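Diadenosine tetraphosphatase, putative (Trypanosoma brucei, PDB 2QJC) probably hydrolyses phosphate anhydrides or esters, such as those of diadenosine tetraphosphate, using two manganese ions bound in a calcineurin-like phosphoesterase domain. Local coordinates at residues Y8-T13 with L126-R131; R20-G25 with V41-G46; D48-V53 with K71-Y76; V66-K71 with T117-Y122. One frame throughout, in Å; residues are numbered along the deposited sequence.

Contact 1 (Y8-T13 with L126-R131)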
loop_
_atom_site.group_PDB
_atom_site.type_symbol
_atom_site.label_atom_id
_atom_site.label_comp_id
_atom_site.label_asym_id
_atom_site.label_seq_id
_atom_site.Cartn_x
_atom_site.Cartn_y
_atom_site.Cartn_z
ATOM N N TYR A 8 -12.407 5.179 13.957
ATOM C CA TYR A 8 -11.774 5.587 12.670
ATOM C C TYR A 8 -10.621 4.653 12.293
ATOM O O TYR A 8 -10.327 3.682 12.998
ATOM C CB TYR A 8 -11.231 7.011 12.770
ATOM C CG TYR A 8 -12.219 8.047 13.251
ATOM C CD1 TYR A 8 -12.578 8.131 14.596
ATOM C CD2 TYR A 8 -12.755 8.984 12.369
ATOM C CE1 TYR A 8 -13.440 9.131 15.054
ATOM C CE2 TYR A 8 -13.615 9.983 12.811
ATOM C CZ TYR A 8 -13.951 10.054 14.156
ATOM O OH TYR A 8 -14.772 11.066 14.598
ATOM N N ALA A 9 -9.967 4.966 11.178
ATOM C CA ALA A 9 -8.833 4.189 10.686
ATOM C C ALA A 9 -7.668 4.262 11.673
ATOM O O ALA A 9 -7.400 5.310 12.256
ATOM C CB ALA A 9 -8.401 4.718 9.318
ATOM N N ASN A 10 -6.969 3.145 11.843
ATOM C CA ASN A 10 -5.843 3.063 12.775
ATOM C C ASN A 10 -4.535 3.630 12.220
ATOM O O ASN A 10 -4.087 3.253 11.129
ATOM C CB ASN A 10 -5.657 1.606 13.212
ATOM C CG ASN A 10 -6.877 1.063 13.950
ATOM O OD1 ASN A 10 -7.061 -0.151 14.078
ATOM N ND2 ASN A 10 -7.717 1.968 14.445
ATOM N N VAL A 11 -3.928 4.528 12.996
ATOM C CA VAL A 11 -2.683 5.198 12.623
ATOM C C VAL A 11 -1.466 4.810 13.472
ATOM O O VAL A 11 -1.528 4.797 14.701
ATOM C CB VAL A 11 -2.844 6.745 12.707
ATOM C CG1 VAL A 11 -1.569 7.428 12.253
ATOM C CG2 VAL A 11 -4.028 7.203 11.857
ATOM N N VAL A 12 -0.359 4.504 12.799
ATOM C CA VAL A 12 0.895 4.143 13.461
ATOM C C VAL A 12 1.949 5.194 13.092
ATOM O O VAL A 12 2.098 5.547 11.921
ATOM C CB VAL A 12 1.375 2.731 13.013
ATOM C CG1 VAL A 12 2.844 2.527 13.349
ATOM C CG2 VAL A 12 0.549 1.674 13.703
ATOM N N THR A 13 2.663 5.701 14.093
ATOM C CA THR A 13 3.694 6.712 13.871
ATOM C C THR A 13 5.093 6.199 14.230
ATOM O O THR A 13 5.294 5.602 15.286
ATOM C CB THR A 13 3.383 7.987 14.682
ATOM O OG1 THR A 13 2.142 8.538 14.227
ATOM C CG2 THR A 13 4.482 9.024 14.514
ATOM N N LEU A 126 -1.993 -5.263 11.020
ATOM C CA LEU A 126 -1.650 -4.136 10.159
ATOM C C LEU A 126 -2.521 -2.900 10.361
ATOM O O LEU A 126 -3.744 -2.995 10.424
ATOM C CB LEU A 126 -1.735 -4.541 8.682
ATOM C CG LEU A 126 -0.922 -5.737 8.175
ATOM C CD1 LEU A 126 -1.138 -5.856 6.677
ATOM C CD2 LEU A 126 0.569 -5.563 8.491
ATOM N N PRO A 127 -1.894 -1.716 10.457
ATOM C CA PRO A 127 -2.652 -0.479 10.637
ATOM C C PRO A 127 -3.140 -0.028 9.255
ATOM O O PRO A 127 -2.793 -0.634 8.235
ATOM C CB PRO A 127 -1.619 0.475 11.222
ATOM C CG PRO A 127 -0.374 0.081 10.487
ATOM C CD PRO A 127 -0.441 -1.453 10.487
ATOM N N HIS A 128 -3.939 1.030 9.220
ATOM C CA HIS A 128 -4.454 1.551 7.960
ATOM C C HIS A 128 -3.525 2.638 7.428
ATOM O O HIS A 128 -3.380 2.816 6.212
ATOM C CB HIS A 128 -5.847 2.146 8.171
ATOM C CG HIS A 128 -6.864 1.159 8.650
ATOM N ND1 HIS A 128 -7.470 0.246 7.813
ATOM C CD2 HIS A 128 -7.377 0.936 9.884
ATOM C CE1 HIS A 128 -8.313 -0.496 8.509
ATOM N NE2 HIS A 128 -8.276 -0.098 9.769
ATOM N N ILE A 129 -2.901 3.362 8.351
ATOM C CA ILE A 129 -2.015 4.461 7.999
ATOM C C ILE A 129 -0.722 4.447 8.803
ATOM O O ILE A 129 -0.732 4.180 10.000
ATOM C CB ILE A 129 -2.721 5.814 8.243
ATOM C CG1 ILE A 129 -3.999 5.885 7.404
ATOM C CG2 ILE A 129 -1.785 6.974 7.906
ATOM C CD1 ILE A 129 -4.916 7.031 7.774
ATOM N N ILE A 130 0.392 4.739 8.139
ATOM C CA ILE A 130 1.684 4.802 8.815
ATOM C C ILE A 130 2.340 6.144 8.513
ATOM O O ILE A 130 2.476 6.533 7.348
ATOM C CB ILE A 130 2.632 3.655 8.373
ATOM C CG1 ILE A 130 2.069 2.312 8.842
ATOM C CG2 ILE A 130 4.039 3.863 8.969
ATOM C CD1 ILE A 130 2.857 1.114 8.339
ATOM N N ARG A 131 2.722 6.860 9.568
ATOM C CA ARG A 131 3.376 8.157 9.423
ATOM C C ARG A 131 4.883 7.999 9.651
ATOM O O ARG A 131 5.307 7.386 10.635
ATOM C CB ARG A 131 2.814 9.166 10.435
ATOM C CG ARG A 131 1.309 9.358 10.385
ATOM C CD ARG A 131 0.854 10.502 11.303
ATOM N NE ARG A 131 0.936 11.800 10.635
ATOM C CZ ARG A 131 0.519 12.949 11.162
ATOM N NH1 ARG A 131 -0.009 12.973 12.377
ATOM N NH2 ARG A 131 0.600 14.073 10.458
#

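Contact 2 (R20-G25 with V41-G46)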
loop_
_atom_site.group_PDB
_atom_site.type_symbol
_atom_site.label_atom_id
_atom_site.label_comp_id
_atom_site.label_asym_id
_atom_site.label_seq_id
_atom_site.Cartn_x
_atom_site.Cartn_y
_atom_site.Cartn_z
ATOM N N ARG A 20 17.271 5.143 5.874
ATOM C CA ARG A 20 16.708 4.972 4.544
ATOM C C ARG A 20 15.399 4.170 4.614
ATOM O O ARG A 20 15.322 3.147 5.302
ATOM C CB ARG A 20 17.736 4.245 3.694
ATOM C CG ARG A 20 17.479 4.170 2.215
ATOM C CD ARG A 20 18.395 3.074 1.678
ATOM N NE ARG A 20 18.393 2.974 0.231
ATOM C CZ ARG A 20 18.728 1.876 -0.434
ATOM N NH1 ARG A 20 19.086 0.777 0.223
ATOM N NH2 ARG A 20 18.713 1.886 -1.758
ATOM N N VAL A 21 14.371 4.634 3.903
ATOM C CA VAL A 21 13.075 3.958 3.906
ATOM C C VAL A 21 12.619 3.557 2.502
ATOM O O VAL A 21 12.646 4.358 1.573
ATOM C CB VAL A 21 11.992 4.851 4.555
ATOM C CG1 VAL A 21 10.615 4.159 4.481
ATOM C CG2 VAL A 21 12.360 5.131 6.003
ATOM N N ILE A 22 12.188 2.305 2.368
ATOM C CA ILE A 22 11.741 1.768 1.095
ATOM C C ILE A 22 10.256 1.403 1.171
ATOM O O ILE A 22 9.844 0.581 1.983
ATOM C CB ILE A 22 12.595 0.536 0.723
ATOM C CG1 ILE A 22 14.056 0.975 0.545
ATOM C CG2 ILE A 22 12.090 -0.101 -0.560
ATOM C CD1 ILE A 22 15.017 -0.161 0.385
ATOM N N ILE A 23 9.460 2.040 0.322
ATOM C CA ILE A 23 8.018 1.825 0.283
ATOM C C ILE A 23 7.654 1.155 -1.040
ATOM O O ILE A 23 7.938 1.692 -2.125
ATOM C CB ILE A 23 7.274 3.172 0.435
ATOM C CG1 ILE A 23 7.776 3.881 1.701
ATOM C CG2 ILE A 23 5.765 2.936 0.514
ATOM C CD1 ILE A 23 7.258 5.289 1.879
ATOM N N VAL A 24 7.025 -0.015 -0.944
ATOM C CA VAL A 24 6.669 -0.799 -2.129
ATOM C C VAL A 24 5.178 -0.884 -2.461
ATOM O O VAL A 24 4.328 -0.895 -1.570
ATOM C CB VAL A 24 7.280 -2.234 -2.022
ATOM C CG1 VAL A 24 6.935 -2.849 -0.687
ATOM C CG2 VAL A 24 6.783 -3.122 -3.163
ATOM N N GLY A 25 4.884 -0.914 -3.763
ATOM C CA GLY A 25 3.514 -0.980 -4.251
ATOM C C GLY A 25 2.848 -2.334 -4.084
ATOM O O GLY A 25 3.426 -3.247 -3.485
ATOM N N VAL A 41 17.211 -2.498 -5.073
ATOM C CA VAL A 41 17.424 -1.288 -4.279
ATOM C C VAL A 41 18.578 -1.490 -3.304
ATOM O O VAL A 41 18.924 -0.584 -2.545
ATOM C CB VAL A 41 16.163 -0.886 -3.461
ATOM C CG1 VAL A 41 14.948 -0.805 -4.375
ATOM C CG2 VAL A 41 15.933 -1.874 -2.327
ATOM N N SER A 42 19.160 -2.688 -3.325
ATOM C CA SER A 42 20.272 -3.025 -2.443
ATOM C C SER A 42 19.828 -2.942 -0.987
ATOM O O SER A 42 20.470 -2.290 -0.161
ATOM C CB SER A 42 21.454 -2.078 -2.684
ATOM O OG SER A 42 21.885 -2.136 -4.034
ATOM N N PHE A 43 18.719 -3.614 -0.691
ATOM C CA PHE A 43 18.146 -3.647 0.648
ATOM C C PHE A 43 19.149 -4.197 1.660
ATOM O O PHE A 43 19.708 -5.277 1.469
ATOM C CB PHE A 43 16.887 -4.516 0.646
ATOM C CG PHE A 43 16.191 -4.580 1.973
ATOM C CD1 PHE A 43 15.485 -3.485 2.457
ATOM C CD2 PHE A 43 16.255 -5.732 2.750
ATOM C CE1 PHE A 43 14.855 -3.538 3.696
ATOM C CE2 PHE A 43 15.632 -5.794 3.988
ATOM C CZ PHE A 43 14.933 -4.697 4.462
ATOM N N LYS A 44 19.363 -3.451 2.744
ATOM C CA LYS A 44 20.302 -3.863 3.783
ATOM C C LYS A 44 19.580 -4.085 5.099
ATOM O O LYS A 44 19.388 -3.151 5.880
ATOM C CB LYS A 44 21.384 -2.794 3.974
ATOM C CG LYS A 44 21.965 -2.250 2.678
ATOM C CD LYS A 44 22.513 -3.359 1.791
ATOM C CE LYS A 44 23.649 -4.115 2.461
ATOM N NZ LYS A 44 24.212 -5.147 1.543
ATOM N N GLN A 45 19.175 -5.324 5.344
ATOM C CA GLN A 45 18.467 -5.665 6.571
ATOM C C GLN A 45 19.172 -5.063 7.785
ATOM O O GLN A 45 20.397 -4.973 7.820
ATOM C CB GLN A 45 18.388 -7.189 6.714
ATOM C CG GLN A 45 17.281 -7.678 7.633
ATOM C CD GLN A 45 17.127 -9.188 7.593
ATOM O OE1 GLN A 45 17.228 -9.805 6.530
ATOM N NE2 GLN A 45 16.866 -9.791 8.749
ATOM N N GLY A 46 18.396 -4.652 8.780
ATOM C CA GLY A 46 18.984 -4.063 9.969
ATOM C C GLY A 46 19.274 -2.584 9.783
ATOM O O GLY A 46 19.343 -1.833 10.754
#

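Contact 3 (D48-V53 with K71-Y76)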
loop_
_atom_site.group_PDB
_atom_site.type_symbol
_atom_site.label_atom_id
_atom_site.label_comp_id
_atom_site.label_asym_id
_atom_site.label_seq_id
_atom_site.Cartn_x
_atom_site.Cartn_y
_atom_site.Cartn_z
ATOM N N ASP A 48 18.055 -0.548 6.473
ATOM C CA ASP A 48 16.877 0.028 5.837
ATOM C C ASP A 48 15.599 -0.460 6.506
ATOM O O ASP A 48 15.594 -1.469 7.215
ATOM C CB ASP A 48 16.816 -0.339 4.351
ATOM C CG ASP A 48 18.082 0.021 3.610
ATOM O OD1 ASP A 48 18.596 1.132 3.839
ATOM O OD2 ASP A 48 18.552 -0.798 2.789
ATOM N N THR A 49 14.519 0.274 6.270
ATOM C CA THR A 49 13.214 -0.077 6.801
ATOM C C THR A 49 12.335 -0.277 5.577
ATOM O O THR A 49 12.387 0.511 4.630
ATOM C CB THR A 49 12.639 1.049 7.659
ATOM O OG1 THR A 49 13.578 1.384 8.684
ATOM C CG2 THR A 49 11.334 0.614 8.310
ATOM N N LEU A 50 11.546 -1.341 5.584
ATOM C CA LEU A 50 10.674 -1.635 4.456
ATOM C C LEU A 50 9.214 -1.412 4.851
ATOM O O LEU A 50 8.793 -1.803 5.940
ATOM C CB LEU A 50 10.890 -3.085 4.008
ATOM C CG LEU A 50 10.090 -3.594 2.804
ATOM C CD1 LEU A 50 10.335 -2.701 1.579
ATOM C CD2 LEU A 50 10.509 -5.030 2.509
ATOM N N VAL A 51 8.455 -0.762 3.975
ATOM C CA VAL A 51 7.035 -0.507 4.236
ATOM C C VAL A 51 6.200 -0.806 2.987
ATOM O O VAL A 51 6.447 -0.239 1.926
ATOM C CB VAL A 51 6.785 0.971 4.644
ATOM C CG1 VAL A 51 5.339 1.165 5.035
ATOM C CG2 VAL A 51 7.706 1.371 5.785
ATOM N N ALA A 52 5.221 -1.699 3.114
ATOM C CA ALA A 52 4.341 -2.046 1.996
ATOM C C ALA A 52 3.066 -1.203 2.026
ATOM O O ALA A 52 2.649 -0.739 3.086
ATOM C CB ALA A 52 3.978 -3.524 2.057
ATOM N N VAL A 53 2.444 -1.007 0.865
ATOM C CA VAL A 53 1.210 -0.228 0.784
ATOM C C VAL A 53 -0.026 -1.127 0.957
ATOM O O VAL A 53 -1.167 -0.667 0.873
ATOM C CB VAL A 53 1.090 0.532 -0.565
ATOM C CG1 VAL A 53 2.287 1.481 -0.744
ATOM C CG2 VAL A 53 0.973 -0.458 -1.727
ATOM N N LYS A 71 7.506 -10.694 7.230
ATOM C CA LYS A 71 7.566 -10.953 8.667
ATOM C C LYS A 71 9.005 -11.187 9.144
ATOM O O LYS A 71 9.456 -10.558 10.100
ATOM C CB LYS A 71 6.708 -12.170 9.026
ATOM C CG LYS A 71 6.769 -12.574 10.494
ATOM C CD LYS A 71 5.861 -13.770 10.762
ATOM C CE LYS A 71 6.017 -14.303 12.183
ATOM N NZ LYS A 71 5.774 -13.263 13.225
ATOM N N ARG A 72 9.722 -12.090 8.477
ATOM C CA ARG A 72 11.099 -12.386 8.862
ATOM C C ARG A 72 11.990 -11.156 8.704
ATOM O O ARG A 72 13.003 -11.026 9.391
ATOM C CB ARG A 72 11.656 -13.550 8.026
ATOM C CG ARG A 72 12.046 -13.181 6.599
ATOM C CD ARG A 72 11.758 -14.320 5.618
ATOM N NE ARG A 72 12.779 -15.367 5.587
ATOM C CZ ARG A 72 14.011 -15.201 5.110
ATOM N NH1 ARG A 72 14.390 -14.023 4.628
ATOM N NH2 ARG A 72 14.860 -16.222 5.089
ATOM N N LEU A 73 11.613 -10.253 7.802
ATOM C CA LEU A 73 12.394 -9.037 7.572
ATOM C C LEU A 73 12.072 -7.912 8.545
ATOM O O LEU A 73 12.769 -6.901 8.581
ATOM C CB LEU A 73 12.190 -8.527 6.143
ATOM C CG LEU A 73 12.835 -9.348 5.029
ATOM C CD1 LEU A 73 12.511 -8.718 3.686
ATOM C CD2 LEU A 73 14.344 -9.413 5.243
ATOM N N GLY A 74 11.021 -8.091 9.335
ATOM C CA GLY A 74 10.630 -7.060 10.283
ATOM C C GLY A 74 9.979 -5.888 9.566
ATOM O O GLY A 74 9.844 -4.798 10.120
ATOM N N ALA A 75 9.560 -6.131 8.329
ATOM C CA ALA A 75 8.928 -5.114 7.492
ATOM C C ALA A 75 7.543 -4.669 7.955
ATOM O O ALA A 75 6.792 -5.440 8.563
ATOM C CB ALA A 75 8.842 -5.619 6.055
ATOM N N TYR A 76 7.212 -3.415 7.650
ATOM C CA TYR A 76 5.912 -2.834 7.985
ATOM C C TYR A 76 4.994 -2.879 6.766
ATOM O O TYR A 76 5.434 -3.141 5.647
ATOM C CB TYR A 76 6.074 -1.370 8.404
ATOM C CG TYR A 76 6.605 -1.169 9.800
ATOM C CD1 TYR A 76 5.744 -1.158 10.898
ATOM C CD2 TYR A 76 7.969 -0.986 10.026
ATOM C CE1 TYR A 76 6.231 -0.966 12.191
ATOM C CE2 TYR A 76 8.469 -0.796 11.319
ATOM C CZ TYR A 76 7.594 -0.787 12.392
ATOM O OH TYR A 76 8.080 -0.610 13.668
#

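Contact 4 (V66-K71 with T117-Y122)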
loop_
_atom_site.group_PDB
_atom_site.type_symbol
_atom_site.label_atom_id
_atom_site.label_comp_id
_atom_site.label_asym_id
_atom_site.label_seq_id
_atom_site.Cartn_x
_atom_site.Cartn_y
_atom_site.Cartn_z
ATOM N N VAL A 66 4.925 -14.293 0.507
ATOM C CA VAL A 66 5.074 -12.845 0.537
ATOM C C VAL A 66 4.976 -12.322 1.960
ATOM O O VAL A 66 5.809 -11.527 2.401
ATOM C CB VAL A 66 3.973 -12.152 -0.304
ATOM C CG1 VAL A 66 3.786 -10.704 0.159
ATOM C CG2 VAL A 66 4.347 -12.190 -1.771
ATOM N N VAL A 67 3.953 -12.779 2.673
ATOM C CA VAL A 67 3.709 -12.339 4.034
ATOM C C VAL A 67 4.754 -12.831 5.020
ATOM O O VAL A 67 5.119 -12.111 5.952
ATOM C CB VAL A 67 2.291 -12.763 4.482
ATOM C CG1 VAL A 67 2.081 -12.477 5.956
ATOM C CG2 VAL A 67 1.251 -12.012 3.644
ATOM N N ARG A 68 5.241 -14.051 4.811
ATOM C CA ARG A 68 6.261 -14.620 5.687
ATOM C C ARG A 68 7.617 -13.954 5.473
ATOM O O ARG A 68 8.404 -13.826 6.404
ATOM C CB ARG A 68 6.368 -16.130 5.458
ATOM C CG ARG A 68 5.334 -16.914 6.236
ATOM C CD ARG A 68 5.192 -18.334 5.724
ATOM N NE ARG A 68 4.288 -19.104 6.575
ATOM C CZ ARG A 68 3.673 -20.218 6.193
ATOM N NH1 ARG A 68 3.864 -20.696 4.970
ATOM N NH2 ARG A 68 2.859 -20.845 7.034
ATOM N N LEU A 69 7.886 -13.541 4.241
ATOM C CA LEU A 69 9.133 -12.863 3.930
ATOM C C LEU A 69 9.144 -11.519 4.657
ATOM O O LEU A 69 10.120 -11.162 5.323
ATOM C CB LEU A 69 9.255 -12.633 2.419
ATOM C CG LEU A 69 10.424 -11.744 1.974
ATOM C CD1 LEU A 69 11.734 -12.324 2.491
ATOM C CD2 LEU A 69 10.458 -11.648 0.470
ATOM N N LEU A 70 8.052 -10.775 4.525
ATOM C CA LEU A 70 7.942 -9.474 5.174
ATOM C C LEU A 70 8.064 -9.614 6.689
ATOM O O LEU A 70 8.663 -8.760 7.353
ATOM C CB LEU A 70 6.612 -8.807 4.802
ATOM C CG LEU A 70 6.489 -8.489 3.307
ATOM C CD1 LEU A 70 5.091 -7.987 2.985
ATOM C CD2 LEU A 70 7.543 -7.454 2.921
ATOM N N LYS A 71 7.506 -10.694 7.230
ATOM C CA LYS A 71 7.566 -10.953 8.667
ATOM C C LYS A 71 9.005 -11.187 9.144
ATOM O O LYS A 71 9.456 -10.558 10.100
ATOM C CB LYS A 71 6.708 -12.170 9.026
ATOM C CG LYS A 71 6.769 -12.574 10.494
ATOM C CD LYS A 71 5.861 -13.770 10.762
ATOM C CE LYS A 71 6.017 -14.303 12.183
ATOM N NZ LYS A 71 5.774 -13.263 13.225
ATOM N N THR A 117 -2.155 -19.834 10.550
ATOM C CA THR A 117 -2.179 -18.950 11.710
ATOM C C THR A 117 -1.203 -17.776 11.668
ATOM O O THR A 117 -1.608 -16.624 11.843
ATOM C CB THR A 117 -1.925 -19.754 13.011
ATOM O OG1 THR A 117 -2.985 -20.701 13.199
ATOM C CG2 THR A 117 -1.866 -18.820 14.226
ATOM N N ASP A 118 0.079 -18.060 11.447
ATOM C CA ASP A 118 1.077 -17.002 11.409
ATOM C C ASP A 118 0.712 -15.918 10.393
ATOM O O ASP A 118 0.657 -14.736 10.736
ATOM C CB ASP A 118 2.467 -17.585 11.123
ATOM C CG ASP A 118 2.557 -18.267 9.774
ATOM O OD1 ASP A 118 1.670 -19.078 9.445
ATOM O OD2 ASP A 118 3.532 -17.998 9.046
ATOM N N VAL A 119 0.441 -16.320 9.153
ATOM C CA VAL A 119 0.066 -15.361 8.120
ATOM C C VAL A 119 -1.125 -14.519 8.589
ATOM O O VAL A 119 -1.079 -13.289 8.571
ATOM C CB VAL A 119 -0.316 -16.075 6.801
ATOM C CG1 VAL A 119 -0.770 -15.052 5.762
ATOM C CG2 VAL A 119 0.876 -16.869 6.275
ATOM N N GLU A 120 -2.188 -15.191 9.015
ATOM C CA GLU A 120 -3.388 -14.511 9.488
ATOM C C GLU A 120 -3.075 -13.532 10.623
ATOM O O GLU A 120 -3.694 -12.468 10.728
ATOM C CB GLU A 120 -4.413 -15.542 9.960
ATOM C CG GLU A 120 -5.668 -14.957 10.568
ATOM C CD GLU A 120 -6.607 -16.035 11.073
ATOM O OE1 GLU A 120 -7.000 -16.906 10.266
ATOM O OE2 GLU A 120 -6.950 -16.020 12.275
ATOM N N THR A 121 -2.111 -13.894 11.463
ATOM C CA THR A 121 -1.722 -13.049 12.584
ATOM C C THR A 121 -1.018 -11.780 12.117
ATOM O O THR A 121 -1.303 -10.693 12.619
ATOM C CB THR A 121 -0.806 -13.816 13.560
ATOM O OG1 THR A 121 -1.558 -14.862 14.184
ATOM C CG2 THR A 121 -0.261 -12.893 14.629
ATOM N N TYR A 122 -0.110 -11.921 11.154
ATOM C CA TYR A 122 0.629 -10.781 10.620
ATOM C C TYR A 122 -0.323 -9.766 10.002
ATOM O O TYR A 122 -0.191 -8.563 10.237
ATOM C CB TYR A 122 1.640 -11.231 9.560
ATOM C CG TYR A 122 2.449 -10.096 8.963
ATOM C CD1 TYR A 122 3.637 -9.664 9.556
ATOM C CD2 TYR A 122 2.005 -9.426 7.822
ATOM C CE1 TYR A 122 4.370 -8.588 9.020
ATOM C CE2 TYR A 122 2.721 -8.347 7.281
ATOM C CZ TYR A 122 3.899 -7.936 7.880
ATOM O OH TYR A 122 4.599 -6.878 7.339
HETATM O O HOH W 1 2.759 -13.220 11.851
#

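Contact 1 (Y8-T13 with L126-R131)
The carbonyl oxygen of N10 is gripped by two successive backbone donors, H128 N at 2.9 Å and I129 N at 3.0 Å. I129 N arrives nearly head-on to the carbonyl, whereas H128 N is tilted from its plane, so one acceptor holds both the approach to the strand and its first residue. V12 carries the pairing onward: its N donates to I129 O (2.8 Å) and its O accepts from R131 N (2.8 Å). Side chains then alternate between the faces. V11 and I129 share one face, where V11 CG2 leans on I129 CB and V11 CG1 lies 3.9 Å from R131 CG; T13 runs alongside R131 there, with OG1 next to CD. On the other face, with V12 CG1 anti to the backbone N (chi1 163°), CG2 falls beside that N and meets P127 CB at 3.5 Å. Before the strands begin, A9 CB meets H128 CB at 3.8 Å, and the edge of the imidazole faces N10 N. L79 and E155 pack on H128 from outside, while I130 bonds through its backbone to V139. The H128 side chain is about 7 Å from that of H141, a manganese ligand. This short parallel pairing attaches 11-13 as an outermost strand to 129-132, in one of the two mixed sheets of the metallophosphoesterase β-sandwich.

Contact 2 (R20-G25 with V41-G46)
Strand 21-24 runs past residues 41-46 without backbone pairing, the closest CA atoms being those of I22 and V41 at 8.4 Å. The setting is a β-α-β crossover: helix 31-41 leads from strand 21-24 to its parallel neighbour 49-52, and a Schellman motif with S42 at positive phi (62°) closes the helix. R20 reaches this helix end with an extended side chain. Its NH2 donates to V41 O at 2.6 Å, within the carbonyl plane and close to the guanidinium plane, and the N-H points fairly straight at the oxygen (153°). NH1 adds weak bonds to V41 O and S42 O, so the cation sits where the carbonyls at the C-terminal end of the helix would be expected to welcome positive charge. D48 completes the polar cluster: its OD2 forms a salt bridge with R20 NH1 and also accepts from K44 N. Over one face of the guanidinium, I22 CD1 lies 4.2 Å from its plane, offset toward the rim. The same methyl touches the edge of the F43 ring, 3.9 Å from CD1. F43 CG lies opposite its backbone N (chi1 -178°), which carries the ring to the I22 methyl; L50 and L73 also pack on it. I22 and V41 reach for one another tip to tip, and I22 CD1 is pressed to within 3.3 Å of V41 CG2, tighter than an ordinary methyl contact.

Contact 3 (D48-V53 with K71-Y76)
L50 and Y76 turn their side chains differently to meet the facing segment. With CG anti to the backbone N (chi1 -179°), L50 lays its branch along the methyl of A75; with CG beside the backbone N (chi1 -77°), Y76 swings its ring back toward T49. The two segments belong to the β-α-β unit formed by strand 49-52, helix 63-73 and strand 76-77, whose strands are parallel neighbours. The helix ends in a Schellman motif, in which G74 N bonds back to K71 O at 3.0 Å and G74 adopts a positive phi (74°). The chain then turns into the sheet. Y76 N donates to L50 O at 2.8 Å, and Y76 O accepts from A52 N at 2.9 Å, the donor there standing above the carbonyl plane. Between these bonds, V51 CA directs a C-H toward Y76 O.

Side chains divide across the sheet. On the helix-covered face, L50 CB meets A75 CB at 3.8 Å, and L50 CD2 more loosely approaches L73 CD1 at 4.4 Å; L38 and L70 extend this apolar layer. V51 and Y76 occupy the other face, which I130 also covers. Just beyond the strand, V53 O accepts a hydrogen bond from ND1 of H141, a manganese ligand, and so probably helps to orient that imidazole. V51 CG2 crosses Y76 at the root of its side chain, 4.1 Å from CB, while farther out T49 CG2 lies at the ring edge, 4.1 Å from Y76 CD2.

Contact 4 (V66-K71 with T117-Y122)
V67 wedges a single methyl, CG1, between two side chains of the facing helix, 3.8 Å from V119 CG1 and 3.6 Å from Y122 CD2. One residue on, R68 stretches out to D118 and grips it side-on. R68 NE donates to D118 OD2 at 2.8 Å, almost straight (169°) and on the syn lone pair; R68 NH2 reaches D118 OD1 at 3.2 Å. Guanidinium and carboxylate are nearly coplanar, which gives a two-pronged salt bridge, and V119 CG2 covers one face of the guanidinium. The segments 66-71 and 117-122 cross at 68°, their axes 9.6 Å apart at closest; the first lies on helix 63-73, the connecting helix of a β-α-β unit in the phosphoesterase fold. Further along, L70 CB packs near the phenol end of Y122, 3.8 Å from OH. That hydroxyl hydrogen-bonds to A75 O, just beyond helix 63-73, which fixes the far end of the ring. Y122 CG points directly away from its backbone N (chi1 -180°), which sends the ring across to helix 63-73. K71 flanks it with CB 4.0 Å from Y122 CD1, while its NZ makes a weak bond to a water that donates to D118 O at 2.8 Å.

In the fold
Contacts 2 and 3 build on adjacent strands of one sheet, joined directly by backbone bonds of I22 to T49 and V51. Contact 4 shares helix 63-73 with contact 3, and the two are linked where the Y122 hydroxyl bonds to A75 O. Contact 1 belongs to the other sheet, yet meets contact 3 where I130 CD1 packs on Y76 and V51. Their chemistry follows their place: contacts 1 and 3 rely on parallel backbone pairing, whereas contacts 2 and 4 are made by side chains, each with an apolar part that includes an aromatic ring and an arginine toward the surface, binding helix-end carbonyls in contact 2 and a carboxylate in contact 4. None is wholly buried; contacts 1 and 3 approach the manganese ligands most closely, and contact 2 lies away from them.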